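Local coordinates for nitrate transport protein (Parabacteroides distasonis, PDB 3HN0) that probably serves as the substrate-binding component of an ABC transporter, holding a small solute, possibly nitrate, for uptake by the membrane complex, at residues K76-P81 / I197-A202; K215-S220 / K235-C240. All coordinates share one frame; numbering follows the deposited sequence. Where two conformers were deposited one is given.

Contact 1 (K76-P81 / I197-A202); sequences KLAGCP and IAFEDA
The methyl group of A78 meets the rim of the F199 ring: its CB lies near the ring plane, 3.9 Å from F199 CE1 and equally far from CZ, so A78 meets the edge and not a face. F199 was modelled in two conformers; the contact is described for one of them and is to that extent uncertain. There CG sits between the backbone N and the carbonyl carbon (chi1 85°), which swings the far end of the ring toward the strand although its CB points neither at the strand nor away from it. Beside this apolar touch, E200 sends its carboxylate to the backbone of the same alanine. OE2 comes to 3.4 Å from A78 O, but both atoms are acceptors and form no hydrogen bond. What satisfies OE2 is the hydroxyl of Y244, on the edge strand 242-246 next to 76-82, and this bond may help keep the carboxylate there. The other carboxylate oxygen, OE1, has a long, weak ion pair with R196.

On the strand side, A78 and G79 both face V186 of strand 184-188, making a classic beta bulge; A78 carries the helix-like backbone angles (phi -77°, psi -51°) expected of its first residue. The A78 side chain also touches Y188, while F199 also touches I30 of strand 29-30. A helix laid over a mixed beta-sheet in this way is characteristic of an alpha/beta lobe of the periplasmic binding-protein fold, to which this chain appears to belong.

Contact 2 (K215-S220 / K235-C240); sequences KETIHS and KSIERC
Helices 214-223 and 234-240 come together with I218 CA and I237 CA 8.7 Å apart, the closest pair of CA atoms across the segments. They form a helix-loop-helix unit, joined by residues 224-233, and only a few buried aliphatic groups bridge the gap.

I237 supplies most of the second helix's share. Its CG1 is anti to the carbonyl carbon and the chain runs on extended (chi2 -173°), so that CD1 projects straight across to the first helix. That single methyl meets I218 along its longer branch, 3.8 Å from I218 CG1 and 4.0 Å from I218 CD1. The two isoleucine chains run antiparallel, side by side, overlapping rather than meeting end to end. T217 adds its methyl at an oblique angle, with CG2 4.2 Å from I237 CD1, a looser contact than that of I218. No hydrogen bond crosses between the segments, and the direct contact between them is apolar packing.

Neighbouring parts of the chain complete the apolar patch. I18 of helix 16-19 touches both T217 and I237, whereas I218 also packs on L232 of the loop and P234, the first residue of the second helix. The second helix is further tied by R239, whose NE makes a salt bridge with E151, and by S236, whose OG is hydrogen-bonded to both S155 OG and T233 N.

T217 thus divides its two branches by polarity. While CG2, anti to the backbone N, faces I237, the hydroxyl beside that N turns back along its own helix, where T217 OG1 is hydrogen-bonded to the carbonyl oxygen of Y213.

The contacts follow in series: contact 1 closes at helix 196-212 before contact 2 opens on the next helix, 214-223. Their centres are about 21 Å apart, and although their nearest atoms approach to about 6 Å they do not touch. Helix 234-240 leads straight into strand 242-246, which borders strand 76-82, so the sheet of contact 1 and the helix pair of contact 2 are linked through the chain. C240 also bonds through its backbone to W83 and G84, where the chain passes from strand 76-82 of the mixed sheet to strand 87-90 of the three-stranded sheet. The C240 end of contact 2 thus probably lies near the connection between the lobes, and contact 1 within the lobe of the large mixed sheet.

Contact 1 (K76-P81 / I197-A202)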
ATOM      1  N   LYS A  76      13.534  -0.866  21.289  1.00 13.16           N
ATOM      2  CA  LYS A  76      12.590  -0.031  20.595  1.00 14.82           C
ATOM      3  C   LYS A  76      12.591  -0.432  19.137  1.00 14.67           C
ATOM      4  O   LYS A  76      13.565  -1.038  18.605  1.00 12.10           O
ATOM      5  CB  LYS A  76      12.912   1.468  20.720  1.00 15.98           C
ATOM      6  CG  LYS A  76      12.857   1.973  22.158  1.00 15.27           C
ATOM      7  CD  LYS A  76      12.842   3.469  22.272  1.00 19.04           C
ATOM      8  CE  LYS A  76      12.814   3.927  23.738  1.00 23.52           C
ATOM      9  NZ  LYS A  76      11.651   3.345  24.535  1.00 16.74           N
ATOM     10  N   LEU A  77      11.529  -0.048  18.473  1.00 13.44           N
ATOM     11  CA  LEU A  77      11.389  -0.308  17.072  1.00 10.03           C
ATOM     12  C   LEU A  77      12.018   0.800  16.221  1.00 12.34           C
ATOM     13  O   LEU A  77      11.595   1.942  16.296  1.00 13.97           O
ATOM     14  CB  LEU A  77       9.918  -0.409  16.702  1.00 11.21           C
ATOM     15  CG  LEU A  77       9.622  -0.610  15.226  1.00 12.18           C
ATOM     16  CD1 LEU A  77      10.060  -2.002  14.721  1.00 13.12           C
ATOM     17  CD2 LEU A  77       8.130  -0.411  14.962  1.00 13.47           C
ATOM     18  N   ALA A  78      12.996   0.463  15.372  1.00 10.16           N
ATOM     19  CA  ALA A  78      13.509   1.425  14.402  1.00 11.09           C
ATOM     20  C   ALA A  78      12.563   1.586  13.219  1.00 14.46           C
ATOM     21  O   ALA A  78      12.226   2.708  12.843  1.00 13.39           O
ATOM     22  CB  ALA A  78      14.960   1.057  13.914  1.00 11.74           C
ATOM     23  N   GLY A  79      12.173   0.460  12.609  1.00 13.64           N
ATOM     24  CA  GLY A  79      11.386   0.500  11.410  1.00 12.53           C
ATOM     25  C   GLY A  79      11.279  -0.853  10.773  1.00 13.50           C
ATOM     26  O   GLY A  79      11.609  -1.861  11.407  1.00 12.17           O
ATOM     27  N   CYS A  80      10.845  -0.863   9.518  1.00 10.95           N
ATOM     28  CA  CYS A  80      10.575  -2.109   8.777  1.00 12.43           C
ATOM     29  C   CYS A  80      11.206  -2.037   7.399  1.00 13.51           C
ATOM     30  O   CYS A  80      10.974  -1.064   6.689  1.00 11.66           O
ATOM     31  CB  CYS A  80       9.092  -2.349   8.708  1.00 12.03           C
ATOM     32  SG  CYS A  80       8.658  -3.814   7.690  1.00 16.50           S
ATOM     33  N   PRO A  81      11.995  -3.080   6.995  1.00 13.36           N
ATOM     34  CA  PRO A  81      12.727  -3.020   5.739  1.00 13.01           C
ATOM     35  C   PRO A  81      12.169  -3.846   4.601  1.00 13.40           C
ATOM     36  O   PRO A  81      12.754  -3.855   3.520  1.00 16.33           O
ATOM     37  CB  PRO A  81      14.069  -3.636   6.137  1.00 14.34           C
ATOM     38  CG  PRO A  81      13.725  -4.674   7.128  1.00 12.61           C
ATOM     39  CD  PRO A  81      12.547  -4.097   7.887  1.00 18.04           C
ATOM     40  N   ILE A 197      19.973   7.004  13.550  1.00 11.16           N
ATOM     41  CA  ILE A 197      19.941   7.672  12.264  1.00  9.78           C
ATOM     42  C   ILE A 197      21.072   7.178  11.337  1.00 11.69           C
ATOM     43  O   ILE A 197      20.837   6.956  10.176  1.00  9.72           O
ATOM     44  CB  ILE A 197      20.015   9.213  12.398  1.00  8.87           C
ATOM     45  CG1 ILE A 197      18.812   9.734  13.169  1.00 13.36           C
ATOM     46  CG2 ILE A 197      20.100   9.859  11.029  1.00 11.84           C
ATOM     47  CD1 ILE A 197      17.496   9.498  12.489  1.00 18.19           C
ATOM     48  N   ALA A 198      22.295   7.058  11.854  1.00 10.92           N
ATOM     49  CA  ALA A 198      23.410   6.519  11.026  1.00 11.19           C
ATOM     50  C   ALA A 198      23.087   5.111  10.439  1.00 10.12           C
ATOM     51  O   ALA A 198      23.337   4.819   9.275  1.00  9.54           O
ATOM     52  CB  ALA A 198      24.700   6.475  11.847  1.00  7.58           C
ATOM     53  N   PHE A 199      22.563   4.236  11.283  1.00 10.67           N
ATOM     54  CA  PHE A 199      22.258   2.890  10.831  0.70 10.89           C
ATOM     55  C   PHE A 199      21.069   2.866   9.878  1.00 11.48           C
ATOM     56  O   PHE A 199      21.089   2.108   8.917  1.00 11.60           O
ATOM     57  CB  PHE A 199      22.314   1.804  11.952  0.70 12.62           C
ATOM     58  CG  PHE A 199      21.058   1.604  12.809  0.70 16.91           C
ATOM     59  CD1 PHE A 199      19.852   1.157  12.272  0.70 16.97           C
ATOM     60  CD2 PHE A 199      21.150   1.717  14.212  0.70 13.59           C
ATOM     61  CE1 PHE A 199      18.754   0.889  13.098  0.70 14.67           C
ATOM     62  CE2 PHE A 199      20.055   1.479  15.019  0.70 16.68           C
ATOM     63  CZ  PHE A 199      18.843   1.054  14.458  0.70 15.61           C
ATOM     64  N   GLU A 200      20.082   3.713  10.114  1.00 11.13           N
ATOM     65  CA  GLU A 200      18.950   3.843   9.153  1.00 12.14           C
ATOM     66  C   GLU A 200      19.454   4.369   7.826  1.00  9.96           C
ATOM     67  O   GLU A 200      19.043   3.886   6.803  1.00 11.96           O
ATOM     68  CB  GLU A 200      17.828   4.730   9.673  1.00 11.18           C
ATOM     69  CG  GLU A 200      17.106   4.153  10.865  1.00 15.37           C
ATOM     70  CD  GLU A 200      15.950   5.025  11.326  1.00 21.09           C
ATOM     71  OE1 GLU A 200      16.144   6.260  11.452  1.00 15.62           O
ATOM     72  OE2 GLU A 200      14.852   4.467  11.571  1.00 16.62           O
ATOM     73  N   ASP A 201      20.292   5.393   7.815  1.00  8.32           N
ATOM     74  CA  ASP A 201      20.864   5.868   6.574  1.00 11.11           C
ATOM     75  C   ASP A 201      21.555   4.732   5.824  1.00 11.01           C
ATOM     76  O   ASP A 201      21.374   4.586   4.613  1.00 11.11           O
ATOM     77  CB  ASP A 201      21.872   7.004   6.783  1.00 12.06           C
ATOM     78  CG  ASP A 201      21.271   8.301   7.329  1.00 17.17           C
ATOM     79  OD1 ASP A 201      20.052   8.474   7.322  1.00 15.45           O
ATOM     80  OD2 ASP A 201      22.096   9.151   7.771  1.00 15.97           O
ATOM     81  N   ALA A 202      22.355   3.925   6.531  1.00 11.52           N
ATOM     82  CA  ALA A 202      23.088   2.858   5.831  1.00 13.06           C
ATOM     83  C   ALA A 202      22.138   1.770   5.361  1.00 11.07           C
ATOM     84  O   ALA A 202      22.348   1.160   4.328  1.00 12.74           O
ATOM     85  CB  ALA A 202      24.165   2.283   6.742  1.00 13.42           C
TER

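Contact 2 (K215-S220 / K235-C240)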
ATOM      1  N   LYS A 215      20.809  -8.543  -9.331  1.00 13.38           N
ATOM      2  CA  LYS A 215      21.658  -9.656  -9.687  1.00 12.90           C
ATOM      3  C   LYS A 215      22.933  -9.655  -8.848  1.00 14.30           C
ATOM      4  O   LYS A 215      23.379 -10.678  -8.406  1.00 14.32           O
ATOM      5  CB  LYS A 215      21.996  -9.588 -11.181  1.00 17.45           C
ATOM      6  CG  LYS A 215      20.792  -9.697 -12.093  1.00 24.65           C
ATOM      7  CD  LYS A 215      21.269  -9.993 -13.555  1.00 30.64           C
ATOM      8  CE  LYS A 215      20.344  -9.406 -14.619  1.00 39.73           C
ATOM      9  NZ  LYS A 215      18.897  -9.557 -14.271  1.00 39.59           N
ATOM     10  N   GLU A 216      23.498  -8.472  -8.619  1.00 14.81           N
ATOM     11  CA  GLU A 216      24.705  -8.338  -7.817  1.00 15.70           C
ATOM     12  C   GLU A 216      24.431  -8.698  -6.367  1.00 13.65           C
ATOM     13  O   GLU A 216      25.259  -9.275  -5.698  1.00 14.17           O
ATOM     14  CB  GLU A 216      25.219  -6.888  -7.919  1.00 17.24           C
ATOM     15  CG  GLU A 216      25.703  -6.531  -9.327  1.00 20.89           C
ATOM     16  CD  GLU A 216      24.630  -5.967 -10.344  1.00 29.42           C
ATOM     17  OE1 GLU A 216      23.390  -6.050 -10.150  1.00 24.58           O
ATOM     18  OE2 GLU A 216      25.065  -5.440 -11.397  1.00 22.51           O
ATOM     19  N   THR A 217      23.242  -8.344  -5.907  1.00 12.93           N
ATOM     20  CA  THR A 217      22.792  -8.651  -4.532  1.00 12.11           C
ATOM     21  C   THR A 217      22.705 -10.171  -4.364  1.00 13.86           C
ATOM     22  O   THR A 217      23.249 -10.726  -3.420  1.00 11.69           O
ATOM     23  CB  THR A 217      21.471  -7.954  -4.242  1.00 12.00           C
ATOM     24  OG1 THR A 217      21.644  -6.534  -4.368  1.00 10.85           O
ATOM     25  CG2 THR A 217      20.911  -8.306  -2.819  1.00 11.66           C
ATOM     26  N   ILE A 218      22.044 -10.837  -5.319  1.00 11.24           N
ATOM     27  CA  ILE A 218      21.911 -12.261  -5.286  1.00 11.13           C
ATOM     28  C   ILE A 218      23.273 -12.948  -5.306  1.00 12.15           C
ATOM     29  O   ILE A 218      23.538 -13.869  -4.535  1.00 12.35           O
ATOM     30  CB  ILE A 218      21.020 -12.763  -6.457  1.00 11.00           C
ATOM     31  CG1 ILE A 218      19.562 -12.299  -6.238  1.00 11.41           C
ATOM     32  CG2 ILE A 218      21.098 -14.305  -6.581  1.00 15.81           C
ATOM     33  CD1 ILE A 218      18.654 -12.362  -7.454  1.00 14.72           C
ATOM     34  N   HIS A 219      24.133 -12.491  -6.215  1.00 14.29           N
ATOM     35  CA  HIS A 219      25.472 -13.000  -6.352  1.00 13.97           C
ATOM     36  C   HIS A 219      26.194 -12.944  -5.019  1.00 14.00           C
ATOM     37  O   HIS A 219      26.830 -13.907  -4.612  1.00 13.57           O
ATOM     38  CB  HIS A 219      26.228 -12.173  -7.412  1.00 14.18           C
ATOM     39  CG  HIS A 219      27.546 -12.752  -7.802  1.00 21.77           C
ATOM     40  ND1 HIS A 219      27.649 -13.801  -8.690  1.00 31.71           N
ATOM     41  CD2 HIS A 219      28.810 -12.424  -7.452  1.00 24.79           C
ATOM     42  CE1 HIS A 219      28.920 -14.112  -8.849  1.00 32.48           C
ATOM     43  NE2 HIS A 219      29.646 -13.298  -8.106  1.00 26.32           N
ATOM     44  N   SER A 220      26.109 -11.802  -4.349  1.00 13.59           N
ATOM     45  CA  SER A 220      26.787 -11.657  -3.053  1.00 14.51           C
ATOM     46  C   SER A 220      26.205 -12.570  -1.985  1.00 15.33           C
ATOM     47  O   SER A 220      26.933 -13.184  -1.219  1.00 14.10           O
ATOM     48  CB  SER A 220      26.788 -10.204  -2.575  1.00 17.22           C
ATOM     49  OG  SER A 220      27.531 -10.132  -1.390  1.00 22.77           O
ATOM     50  N   LYS A 235      13.157 -11.432  -9.878  1.00 13.80           N
ATOM     51  CA  LYS A 235      11.720 -11.420  -9.547  1.00 15.48           C
ATOM     52  C   LYS A 235      11.440 -11.735  -8.080  1.00 12.61           C
ATOM     53  O   LYS A 235      10.552 -11.165  -7.482  1.00 13.43           O
ATOM     54  CB  LYS A 235      10.929 -12.348 -10.453  1.00 18.16           C
ATOM     55  CG  LYS A 235      10.675 -11.741 -11.828  1.00 28.51           C
ATOM     56  CD  LYS A 235       9.711 -12.617 -12.623  1.00 37.83           C
ATOM     57  CE  LYS A 235       9.872 -12.455 -14.142  1.00 45.20           C
ATOM     58  NZ  LYS A 235       9.757 -11.036 -14.569  1.00 40.59           N
ATOM     59  N   SER A 236      12.275 -12.580  -7.472  1.00 14.23           N
ATOM     60  CA  SER A 236      12.165 -12.909  -6.058  1.00 12.85           C
ATOM     61  C   SER A 236      12.378 -11.630  -5.251  1.00 12.68           C
ATOM     62  O   SER A 236      11.637 -11.333  -4.336  1.00 12.66           O
ATOM     63  CB  SER A 236      13.232 -13.929  -5.632  1.00 15.40           C
ATOM     64  OG  SER A 236      13.347 -15.019  -6.555  1.00 13.46           O
ATOM     65  N   ILE A 237      13.409 -10.889  -5.604  1.00 11.12           N
ATOM     66  CA  ILE A 237      13.679  -9.620  -4.893  1.00  9.88           C
ATOM     67  C   ILE A 237      12.526  -8.645  -5.037  1.00 12.22           C
ATOM     68  O   ILE A 237      12.072  -8.070  -4.051  1.00 12.13           O
ATOM     69  CB  ILE A 237      15.008  -9.028  -5.331  1.00 12.90           C
ATOM     70  CG1 ILE A 237      16.122  -9.923  -4.780  1.00 17.00           C
ATOM     71  CG2 ILE A 237      15.152  -7.592  -4.801  1.00 16.08           C
ATOM     72  CD1 ILE A 237      17.521  -9.373  -4.997  1.00 16.58           C
ATOM     73  N   GLU A 238      11.972  -8.543  -6.261  1.00 11.31           N
ATOM     74  CA  GLU A 238      10.815  -7.686  -6.490  1.00 12.97           C
ATOM     75  C   GLU A 238       9.645  -8.031  -5.581  1.00 12.16           C
ATOM     76  O   GLU A 238       9.009  -7.133  -4.988  1.00 13.27           O
ATOM     77  CB  GLU A 238      10.332  -7.698  -7.950  1.00 15.55           C
ATOM     78  CG  GLU A 238      11.183  -6.955  -8.954  1.00 25.09           C
ATOM     79  CD  GLU A 238      10.865  -7.365 -10.427  1.00 36.97           C
ATOM     80  OE1 GLU A 238       9.724  -7.845 -10.742  1.00 31.13           O
ATOM     81  OE2 GLU A 238      11.780  -7.205 -11.259  1.00 42.63           O
ATOM     82  N   ARG A 239       9.351  -9.330  -5.447  1.00 12.22           N
ATOM     83  CA  ARG A 239       8.289  -9.781  -4.560  1.00 11.18           C
ATOM     84  C   ARG A 239       8.504  -9.479  -3.068  1.00 14.00           C
ATOM     85  O   ARG A 239       7.565  -9.427  -2.309  1.00 15.29           O
ATOM     86  CB  ARG A 239       8.007 -11.273  -4.761  1.00 11.57           C
ATOM     87  CG  ARG A 239       7.372 -11.565  -6.117  1.00 16.13           C
ATOM     88  CD  ARG A 239       6.773 -12.957  -6.187  1.00 14.90           C
ATOM     89  NE  ARG A 239       7.838 -13.941  -6.240  1.00 17.02           N
ATOM     90  CZ  ARG A 239       8.290 -14.561  -7.337  1.00 16.79           C
ATOM     91  NH1 ARG A 239       7.803 -14.319  -8.562  1.00 22.27           N
ATOM     92  NH2 ARG A 239       9.255 -15.438  -7.208  1.00 16.72           N
ATOM     93  N   CYS A 240       9.754  -9.322  -2.657  1.00 12.32           N
ATOM     94  CA  CYS A 240      10.036  -8.995  -1.264  1.00 11.46           C
ATOM     95  C   CYS A 240       9.712  -7.550  -0.939  1.00 13.90           C
ATOM     96  O   CYS A 240       9.571  -7.216   0.253  1.00 13.52           O
ATOM     97  CB  CYS A 240      11.522  -9.258  -0.901  1.00 12.82           C
ATOM     98  SG  CYS A 240      11.917 -11.007  -0.979  1.00 14.84           S
TER